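Long-range contacts in putative esterase aq_1494 (Aquifex aeolicus, PDB 2EGR), which is of unproven function but may hydrolyse fatty acyl-CoA thioesters, as in the 4-hydroxybenzoyl-CoA thioesterase family: residues A[73-78]-A[89-94]; A[60-65]-A[100-105]; A[40-45]-A[120-125]. All coordinates share one frame; numbering follows the deposited sequence.

How the contacts relate
Contacts 1 and 2 are partly buried ladders of the same antiparallel sheet, their centres about 9 Å apart, and they meet where strands 86-95 and 98-111 pair: V93 bonds to V100, and the hydroxyls of Y91 and T105 lie within bonding distance. Both bury apolar side chains on the face turned to helix 22-39 and keep polar or mixed groups on the other. A strand of a second subunit joins contact 2 at Y60, C61 and E62, whereas no other chain of the assembly touches contact 1. Contact 3 is a surface contact, its centre about 20 Å from that of contact 1. It relies on one aromatic ring against two valines, and a lysine-to-carbonyl bond, instead of a backbone ladder.

Contact 1. Residues A[73-78]-A[89-94]; sequences FEVHLN and FSYIVF
The ring of F94 meets the imidazole of H76 edge-to-face, the phenyl edge directed at the imidazole face. Their centroids are 4.7 Å apart and the planes stand at 57°, with F94 CD2 over the centre of the H76 ring. Both residues hold CG beside the backbone N and anti to the carbonyl carbon (chi1 near -70°), and the two side chains cross at about a right angle. I92, the backbone mate of H76, lays its CG2 against a face of F94.

On the face of V75, L77, Y91 and V93 the meetings are apolar. V75 and Y91 run side by side, V75 CG1 touching the ring edge at Y91 CD1 over 3.9 Å. L77 sends CD2 obliquely to F89, 3.4 Å from F89 CD1, a tight fit. Between the strands, E74 with F94, H76 with I92 and N78 with S90 each exchange two backbone bonds; the straightest, H76 N to I92 O, measures 2.9 Å with 174° at the hydrogen.

This is a beta hairpin in the middle of the sheet: strand 3-8 flanks 72-82, strand 98-111 flanks 86-95, and helix 22-39 covers the V75 and L77 face through A32 and F36.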
loop_
_atom_site.group_PDB
_atom_site.type_symbol
_atom_site.label_atom_id
_atom_site.label_comp_id
_atom_site.label_asym_id
_atom_site.label_seq_id
_atom_site.Cartn_x
_atom_site.Cartn_y
_atom_site.Cartn_z
ATOM N N PHE A 73 8.318 -8.470 -15.440
ATOM C CA PHE A 73 8.461 -9.751 -14.798
ATOM C C PHE A 73 7.224 -10.596 -15.103
ATOM O O PHE A 73 6.224 -10.090 -15.612
ATOM C CB PHE A 73 8.760 -9.587 -13.280
ATOM C CG PHE A 73 7.613 -9.039 -12.503
ATOM C CD1 PHE A 73 6.644 -9.886 -11.983
ATOM C CD2 PHE A 73 7.483 -7.653 -12.329
ATOM C CE1 PHE A 73 5.556 -9.382 -11.257
ATOM C CE2 PHE A 73 6.395 -7.139 -11.640
ATOM C CZ PHE A 73 5.436 -7.993 -11.102
ATOM N N GLU A 74 7.326 -11.894 -14.845
ATOM C CA GLU A 74 6.218 -12.801 -15.067
ATOM C C GLU A 74 6.073 -13.643 -13.827
ATOM O O GLU A 74 7.059 -14.080 -13.261
ATOM C CB GLU A 74 6.464 -13.687 -16.314
ATOM C CG GLU A 74 6.616 -12.851 -17.568
ATOM C CD GLU A 74 6.737 -13.689 -18.827
ATOM O OE1 GLU A 74 7.160 -14.850 -18.726
ATOM O OE2 GLU A 74 6.344 -13.184 -19.899
ATOM N N VAL A 75 4.823 -13.817 -13.423
ATOM C CA VAL A 75 4.413 -14.754 -12.402
ATOM C C VAL A 75 3.830 -15.988 -13.132
ATOM O O VAL A 75 2.800 -15.889 -13.837
ATOM C CB VAL A 75 3.341 -14.103 -11.531
ATOM C CG1 VAL A 75 2.871 -15.054 -10.432
ATOM C CG2 VAL A 75 3.877 -12.748 -10.971
ATOM N N HIS A 76 4.516 -17.116 -13.000
ATOM C CA HIS A 76 4.051 -18.384 -13.555
ATOM C C HIS A 76 3.402 -19.151 -12.414
ATOM O O HIS A 76 4.081 -19.520 -11.414
ATOM C CB HIS A 76 5.233 -19.198 -14.088
ATOM C CG HIS A 76 5.886 -18.637 -15.315
ATOM N ND1 HIS A 76 5.989 -17.287 -15.584
ATOM C CD2 HIS A 76 6.506 -19.267 -16.341
ATOM C CE1 HIS A 76 6.643 -17.112 -16.722
ATOM N NE2 HIS A 76 6.981 -18.299 -17.190
ATOM N N LEU A 77 2.103 -19.362 -12.557
ATOM C CA LEU A 77 1.235 -19.950 -11.542
ATOM C C LEU A 77 0.978 -21.401 -11.895
ATOM O O LEU A 77 0.752 -21.712 -13.071
ATOM C CB LEU A 77 -0.095 -19.171 -11.549
ATOM C CG LEU A 77 -1.311 -19.406 -10.670
ATOM C CD1 LEU A 77 -2.229 -18.168 -10.618
ATOM C CD2 LEU A 77 -2.104 -20.606 -11.170
ATOM N N ASN A 78 0.984 -22.274 -10.884
ATOM C CA ASN A 78 0.593 -23.678 -11.045
ATOM C C ASN A 78 -0.312 -24.146 -9.896
ATOM O O ASN A 78 -0.053 -23.801 -8.744
ATOM C CB ASN A 78 1.846 -24.547 -11.138
ATOM C CG ASN A 78 1.519 -26.038 -11.400
ATOM O OD1 ASN A 78 0.809 -26.374 -12.365
ATOM N ND2 ASN A 78 2.025 -26.923 -10.538
ATOM N N PHE A 89 -1.793 -22.967 -4.665
ATOM C CA PHE A 89 -1.050 -22.534 -5.827
ATOM C C PHE A 89 0.422 -22.392 -5.527
ATOM O O PHE A 89 0.798 -22.004 -4.407
ATOM C CB PHE A 89 -1.549 -21.166 -6.349
ATOM C CG PHE A 89 -2.916 -21.195 -6.956
ATOM C CD1 PHE A 89 -3.141 -21.798 -8.188
ATOM C CD2 PHE A 89 -3.977 -20.558 -6.320
ATOM C CE1 PHE A 89 -4.433 -21.784 -8.759
ATOM C CE2 PHE A 89 -5.262 -20.533 -6.885
ATOM C CZ PHE A 89 -5.492 -21.156 -8.095
ATOM N N SER A 90 1.247 -22.692 -6.529
ATOM C CA SER A 90 2.661 -22.356 -6.504
ATOM C C SER A 90 2.935 -21.270 -7.538
ATOM O O SER A 90 2.177 -21.106 -8.511
ATOM C CB SER A 90 3.583 -23.577 -6.676
ATOM O OG SER A 90 3.791 -23.934 -8.029
ATOM N N TYR A 91 3.963 -20.483 -7.280
ATOM C CA TYR A 91 4.283 -19.339 -8.113
ATOM C C TYR A 91 5.777 -19.311 -8.278
ATOM O O TYR A 91 6.536 -19.562 -7.302
ATOM C CB TYR A 91 3.848 -17.982 -7.483
ATOM C CG TYR A 91 2.460 -17.917 -6.942
ATOM C CD1 TYR A 91 1.436 -17.358 -7.670
ATOM C CD2 TYR A 91 2.176 -18.385 -5.682
ATOM C CE1 TYR A 91 0.146 -17.285 -7.160
ATOM C CE2 TYR A 91 0.906 -18.325 -5.160
ATOM C CZ TYR A 91 -0.106 -17.792 -5.897
ATOM O OH TYR A 91 -1.328 -17.727 -5.340
ATOM N N ILE A 92 6.228 -19.040 -9.502
ATOM C CA ILE A 92 7.602 -18.646 -9.742
ATOM C C ILE A 92 7.621 -17.281 -10.427
ATOM O O ILE A 92 6.910 -17.055 -11.406
ATOM C CB ILE A 92 8.417 -19.678 -10.608
ATOM C CG1 ILE A 92 8.355 -21.062 -9.959
ATOM C CG2 ILE A 92 9.863 -19.235 -10.721
ATOM C CD1 ILE A 92 8.415 -22.231 -10.958
ATOM N N VAL A 93 8.406 -16.372 -9.868
ATOM C CA VAL A 93 8.549 -15.045 -10.461
ATOM C C VAL A 93 9.793 -15.012 -11.310
ATOM O O VAL A 93 10.909 -15.206 -10.804
ATOM C CB VAL A 93 8.589 -13.933 -9.392
ATOM C CG1 VAL A 93 8.772 -12.549 -10.089
ATOM C CG2 VAL A 93 7.312 -13.984 -8.537
ATOM N N PHE A 94 9.606 -14.798 -12.615
ATOM C CA PHE A 94 10.724 -14.697 -13.550
ATOM C C PHE A 94 11.022 -13.286 -14.002
ATOM O O PHE A 94 10.115 -12.505 -14.296
ATOM C CB PHE A 94 10.456 -15.539 -14.811
ATOM C CG PHE A 94 10.553 -17.015 -14.577
ATOM C CD1 PHE A 94 11.802 -17.641 -14.521
ATOM C CD2 PHE A 94 9.409 -17.771 -14.393
ATOM C CE1 PHE A 94 11.894 -19.018 -14.292
ATOM C CE2 PHE A 94 9.491 -19.148 -14.167
ATOM C CZ PHE A 94 10.735 -19.764 -14.122
#

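Contact 2. Residues A[60-65]-A[100-105]; sequences YCEYKK and VAKANT
V100 O is gripped by two successive amides, K64 N at 2.8 Å and K65 N at 3.0 Å. The K64 donor stands above the carbonyl plane, whereas the K65 N-H points almost straight at the oxygen (170°). V100 O thus accepts two hydrogen bonds just where strand 52-63 ends, beside a classic beta bulge in which V100 and A101 both face V93.

Further along, Y60 and E62 make paired backbone bonds with N104 and K102. E62 and K102 lie side by side, E62 OE2 coming 3.8 Å from K102 CB, while Y60 OH donates to E62 OE1 at 2.6 Å, on its anti side and well out of the carboxylate plane. With CG anti to its backbone N (chi1 171°), Y60 lays its ring obliquely by the N104 amide, CD2 3.5 Å from N104 ND2 and the two planes only 23° apart. On the other face of the sheet, C61 SG packs on A103 CB at 4.0 Å and lies over the Y63 ring, offset toward its rim.

C61 packs on F26 and A103 on F29 of helix 22-39. Strand 98-111 also pairs with 86-95, and Y60, C61 and E62 form an antiparallel ladder with a second subunit's strand, continuing the helix-wrapping sheet across the interface as in hotdog thioesterases.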
loop_
_atom_site.group_PDB
_atom_site.type_symbol
_atom_site.label_atom_id
_atom_site.label_comp_id
_atom_site.label_asym_id
_atom_site.label_seq_id
_atom_site.Cartn_x
_atom_site.Cartn_y
_atom_site.Cartn_z
ATOM N N TYR A 60 3.728 -18.215 1.626
ATOM C CA TYR A 60 5.145 -18.329 1.763
ATOM C C TYR A 60 5.798 -17.708 0.536
ATOM O O TYR A 60 5.336 -17.912 -0.606
ATOM C CB TYR A 60 5.558 -19.818 1.844
ATOM C CG TYR A 60 7.048 -20.017 1.767
ATOM C CD1 TYR A 60 7.865 -19.775 2.889
ATOM C CD2 TYR A 60 7.664 -20.393 0.577
ATOM C CE1 TYR A 60 9.251 -19.945 2.817
ATOM C CE2 TYR A 60 9.042 -20.572 0.502
ATOM C CZ TYR A 60 9.824 -20.358 1.630
ATOM O OH TYR A 60 11.192 -20.492 1.551
ATOM N N CYS A 61 6.859 -16.941 0.754
ATOM C CA CYS A 61 7.664 -16.438 -0.355
ATOM C C CYS A 61 9.141 -16.501 -0.030
ATOM O O CYS A 61 9.557 -16.149 1.089
ATOM C CB CYS A 61 7.260 -15.009 -0.791
ATOM S SG CYS A 61 7.925 -14.538 -2.417
ATOM N N GLU A 62 9.917 -16.991 -0.995
ATOM C CA GLU A 62 11.359 -16.963 -0.947
ATOM C C GLU A 62 11.917 -16.042 -2.015
ATOM O O GLU A 62 11.551 -16.118 -3.207
ATOM C CB GLU A 62 12.012 -18.369 -0.973
ATOM C CG GLU A 62 11.518 -19.315 -2.019
ATOM C CD GLU A 62 12.086 -20.737 -1.831
ATOM O OE1 GLU A 62 12.471 -21.085 -0.681
ATOM O OE2 GLU A 62 12.122 -21.499 -2.827
ATOM N N TYR A 63 12.817 -15.179 -1.576
ATOM C CA TYR A 63 13.315 -14.067 -2.359
ATOM C C TYR A 63 14.755 -14.314 -2.766
ATOM O O TYR A 63 15.666 -14.372 -1.928
ATOM C CB TYR A 63 13.177 -12.739 -1.580
ATOM C CG TYR A 63 11.760 -12.425 -1.116
ATOM C CD1 TYR A 63 10.930 -11.593 -1.875
ATOM C CD2 TYR A 63 11.260 -12.959 0.074
ATOM C CE1 TYR A 63 9.611 -11.307 -1.451
ATOM C CE2 TYR A 63 9.952 -12.714 0.498
ATOM C CZ TYR A 63 9.129 -11.867 -0.276
ATOM O OH TYR A 63 7.857 -11.608 0.149
ATOM N N LYS A 64 14.976 -14.475 -4.064
ATOM C CA LYS A 64 16.307 -14.834 -4.556
ATOM C C LYS A 64 17.073 -13.650 -5.145
ATOM O O LYS A 64 18.246 -13.465 -4.851
ATOM C CB LYS A 64 16.218 -15.999 -5.568
ATOM C CG LYS A 64 15.323 -17.142 -5.116
ATOM C CD LYS A 64 14.996 -18.109 -6.289
ATOM C CE LYS A 64 14.178 -19.317 -5.798
ATOM N NZ LYS A 64 14.984 -20.255 -4.920
ATOM N N LYS A 65 16.414 -12.855 -5.991
ATOM C CA LYS A 65 16.988 -11.665 -6.575
ATOM C C LYS A 65 15.916 -10.558 -6.541
ATOM O O LYS A 65 14.744 -10.853 -6.665
ATOM C CB LYS A 65 17.409 -11.922 -8.031
ATOM C CG LYS A 65 18.499 -13.032 -8.235
ATOM C CD LYS A 65 19.902 -12.487 -7.919
ATOM C CE LYS A 65 20.983 -13.591 -7.875
ATOM N NZ LYS A 65 22.349 -13.025 -8.203
ATOM N N VAL A 100 13.454 -15.199 -9.760
ATOM C CA VAL A 100 13.791 -14.109 -8.861
ATOM C C VAL A 100 13.116 -14.345 -7.480
ATOM O O VAL A 100 13.564 -13.822 -6.443
ATOM C CB VAL A 100 13.360 -12.803 -9.622
ATOM C CG1 VAL A 100 12.391 -11.942 -8.903
ATOM C CG2 VAL A 100 14.541 -12.086 -10.287
ATOM N N ALA A 101 12.038 -15.130 -7.476
ATOM C CA ALA A 101 11.379 -15.556 -6.250
ATOM C C ALA A 101 10.487 -16.756 -6.511
ATOM O O ALA A 101 10.067 -17.007 -7.659
ATOM C CB ALA A 101 10.543 -14.385 -5.648
ATOM N N LYS A 102 10.189 -17.500 -5.452
ATOM C CA LYS A 102 9.217 -18.601 -5.501
ATOM C C LYS A 102 8.318 -18.507 -4.300
ATOM O O LYS A 102 8.776 -18.126 -3.227
ATOM C CB LYS A 102 9.931 -19.962 -5.478
ATOM C CG LYS A 102 10.696 -20.216 -6.727
ATOM C CD LYS A 102 11.120 -21.672 -6.826
ATOM C CE LYS A 102 11.892 -21.941 -8.110
ATOM N NZ LYS A 102 12.413 -23.382 -8.042
ATOM N N ALA A 103 7.063 -18.914 -4.474
ATOM C CA ALA A 103 6.039 -18.806 -3.450
ATOM C C ALA A 103 4.939 -19.848 -3.571
ATOM O O ALA A 103 4.832 -20.573 -4.589
ATOM C CB ALA A 103 5.411 -17.414 -3.510
ATOM N N ASN A 104 4.084 -19.862 -2.558
ATOM C CA ASN A 104 2.899 -20.677 -2.540
ATOM C C ASN A 104 1.881 -20.096 -1.581
ATOM O O ASN A 104 2.262 -19.401 -0.600
ATOM C CB ASN A 104 3.241 -22.144 -2.229
ATOM C CG ASN A 104 3.866 -22.346 -0.849
ATOM O OD1 ASN A 104 3.154 -22.438 0.143
ATOM N ND2 ASN A 104 5.184 -22.509 -0.806
ATOM N N THR A 105 0.621 -20.374 -1.882
ATOM C CA THR A 105 -0.529 -19.942 -1.108
ATOM C C THR A 105 -1.562 -21.065 -1.047
ATOM O O THR A 105 -1.821 -21.751 -2.047
ATOM C CB THR A 105 -1.192 -18.677 -1.688
ATOM O OG1 THR A 105 -1.648 -18.939 -3.024
ATOM C CG2 THR A 105 -0.199 -17.492 -1.709
#

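Contact 3. Residues A[40-45]-A[120-125]; sequences KGFPYS and KEVLEV
The link between helix 22-39 and helix 44-50 folds against the C-terminal helix 120-126, with F42 as its main wedge. The phenyl ring lies along that helix, from E121 to V125, and its side chain crosses those of V122 and V125 at about a right angle. F42 CE2 lies 3.8 Å from V122 CG2, while E121 O meets the ring edge near its plane, 3.7 Å from F42 CD2. CG stands anti to the backbone N (chi1 -164°), and this throws the ring toward the helix while F42 CB rests on V125 CG1 at 3.6 Å. An alanine in place of F42 would keep that CB contact but is likely to open a gap beside V122 and the E121 carbonyl.

K40 works on the other end of V125. Its chain bends at chi2, chi3 and chi4, curling K40 NZ back to V125 O for a 2.8 Å hydrogen bond, the donor tilted 20° from the carbonyl plane. The bond thus holds a carbonyl in the last turn of helix 120-126.

M47 and M50 of helix 44-50 also touch F42, so the ring is held between two helices. The turn itself is a Schellman motif: G41, at positive phi, closes helix 22-39, the long helix of the hotdog fold, and P43 then takes the N-cap position of helix 44-50.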
loop_
_atom_site.group_PDB
_atom_site.type_symbol
_atom_site.label_atom_id
_atom_site.label_comp_id
_atom_site.label_asym_id
_atom_site.label_seq_id
_atom_site.Cartn_x
_atom_site.Cartn_y
_atom_site.Cartn_z
ATOM N N LYS A 40 -10.041 -18.032 -17.458
ATOM C CA LYS A 40 -10.809 -19.290 -17.524
ATOM C C LYS A 40 -12.343 -19.067 -17.506
ATOM O O LYS A 40 -13.131 -20.031 -17.536
ATOM C CB LYS A 40 -10.411 -20.232 -16.365
ATOM C CG LYS A 40 -8.910 -20.561 -16.214
ATOM C CD LYS A 40 -8.387 -21.646 -17.137
ATOM C CE LYS A 40 -8.833 -23.056 -16.730
ATOM N NZ LYS A 40 -7.912 -23.714 -15.771
ATOM N N GLY A 41 -12.749 -17.804 -17.444
ATOM C CA GLY A 41 -14.148 -17.382 -17.543
ATOM C C GLY A 41 -14.980 -17.490 -16.277
ATOM O O GLY A 41 -16.206 -17.510 -16.341
ATOM N N PHE A 42 -14.326 -17.560 -15.118
ATOM C CA PHE A 42 -15.059 -17.575 -13.844
ATOM C C PHE A 42 -14.319 -16.638 -12.900
ATOM O O PHE A 42 -13.617 -17.111 -11.993
ATOM C CB PHE A 42 -15.129 -19.001 -13.256
ATOM C CG PHE A 42 -16.179 -19.195 -12.161
ATOM C CD1 PHE A 42 -16.841 -18.114 -11.563
ATOM C CD2 PHE A 42 -16.496 -20.487 -11.721
ATOM C CE1 PHE A 42 -17.804 -18.313 -10.557
ATOM C CE2 PHE A 42 -17.444 -20.697 -10.705
ATOM C CZ PHE A 42 -18.104 -19.600 -10.131
ATOM N N PRO A 43 -14.469 -15.306 -13.112
ATOM C CA PRO A 43 -13.673 -14.393 -12.298
ATOM C C PRO A 43 -14.122 -14.471 -10.847
ATOM O O PRO A 43 -15.306 -14.801 -10.572
ATOM C CB PRO A 43 -14.003 -13.003 -12.870
ATOM C CG PRO A 43 -14.785 -13.235 -14.148
ATOM C CD PRO A 43 -15.395 -14.597 -14.022
ATOM N N TYR A 44 -13.182 -14.173 -9.935
ATOM C CA TYR A 44 -13.469 -14.131 -8.514
ATOM C C TYR A 44 -14.681 -13.255 -8.181
ATOM O O TYR A 44 -15.456 -13.612 -7.311
ATOM C CB TYR A 44 -12.226 -13.708 -7.725
ATOM C CG TYR A 44 -12.436 -13.738 -6.227
ATOM C CD1 TYR A 44 -12.953 -14.884 -5.599
ATOM C CD2 TYR A 44 -12.151 -12.628 -5.439
ATOM C CE1 TYR A 44 -13.173 -14.924 -4.218
ATOM C CE2 TYR A 44 -12.360 -12.675 -4.041
ATOM C CZ TYR A 44 -12.871 -13.817 -3.454
ATOM O OH TYR A 44 -13.109 -13.868 -2.095
ATOM N N SER A 45 -14.846 -12.127 -8.881
ATOM C CA SER A 45 -15.988 -11.234 -8.682
ATOM C C SER A 45 -17.344 -11.963 -8.799
ATOM O O SER A 45 -18.230 -11.718 -7.989
ATOM C CB SER A 45 -15.930 -9.993 -9.612
ATOM O OG SER A 45 -15.943 -10.366 -10.995
ATOM N N LYS A 120 -18.499 -27.579 -7.538
ATOM C CA LYS A 120 -17.998 -28.294 -8.718
ATOM C C LYS A 120 -17.674 -27.345 -9.869
ATOM O O LYS A 120 -16.703 -27.555 -10.590
ATOM C CB LYS A 120 -18.968 -29.401 -9.157
ATOM C CG LYS A 120 -18.837 -30.674 -8.317
ATOM C CD LYS A 120 -19.708 -31.817 -8.856
ATOM C CE LYS A 120 -19.775 -32.971 -7.848
ATOM N NZ LYS A 120 -20.516 -34.159 -8.385
ATOM N N GLU A 121 -18.479 -26.292 -10.005
ATOM C CA GLU A 121 -18.235 -25.200 -10.949
ATOM C C GLU A 121 -16.855 -24.528 -10.749
ATOM O O GLU A 121 -16.180 -24.157 -11.724
ATOM C CB GLU A 121 -19.377 -24.177 -10.856
ATOM C CG GLU A 121 -19.787 -23.851 -9.399
ATOM C CD GLU A 121 -21.169 -23.211 -9.262
ATOM O OE1 GLU A 121 -22.145 -23.722 -9.869
ATOM O OE2 GLU A 121 -21.275 -22.206 -8.524
ATOM N N VAL A 122 -16.431 -24.394 -9.493
ATOM C CA VAL A 122 -15.110 -23.835 -9.189
ATOM C C VAL A 122 -14.003 -24.862 -9.419
ATOM O O VAL A 122 -12.940 -24.526 -9.947
ATOM C CB VAL A 122 -15.033 -23.264 -7.758
ATOM C CG1 VAL A 122 -13.643 -22.664 -7.502
ATOM C CG2 VAL A 122 -16.118 -22.224 -7.542
ATOM N N LEU A 123 -14.256 -26.118 -9.034
ATOM C CA LEU A 123 -13.323 -27.211 -9.321
ATOM C C LEU A 123 -12.969 -27.256 -10.807
ATOM O O LEU A 123 -11.802 -27.425 -11.166
ATOM C CB LEU A 123 -13.903 -28.555 -8.878
ATOM C CG LEU A 123 -14.088 -28.724 -7.363
ATOM C CD1 LEU A 123 -15.026 -29.888 -7.041
ATOM C CD2 LEU A 123 -12.742 -28.881 -6.642
ATOM N N GLU A 124 -13.995 -27.077 -11.648
ATOM C CA GLU A 124 -13.859 -27.042 -13.108
ATOM C C GLU A 124 -12.819 -26.005 -13.570
ATOM O O GLU A 124 -11.890 -26.342 -14.316
ATOM C CB GLU A 124 -15.243 -26.840 -13.777
ATOM C CG GLU A 124 -16.059 -28.158 -13.952
ATOM C CD GLU A 124 -17.609 -27.993 -13.927
ATOM O OE1 GLU A 124 -18.156 -26.940 -14.368
ATOM O OE2 GLU A 124 -18.292 -28.948 -13.471
ATOM N N VAL A 125 -12.933 -24.763 -13.092
ATOM C CA VAL A 125 -11.980 -23.721 -13.530
ATOM C C VAL A 125 -10.584 -23.858 -12.909
ATOM O O VAL A 125 -9.587 -23.576 -13.566
ATOM C CB VAL A 125 -12.534 -22.263 -13.412
ATOM C CG1 VAL A 125 -13.709 -22.066 -14.377
ATOM C CG2 VAL A 125 -12.924 -21.922 -11.979
#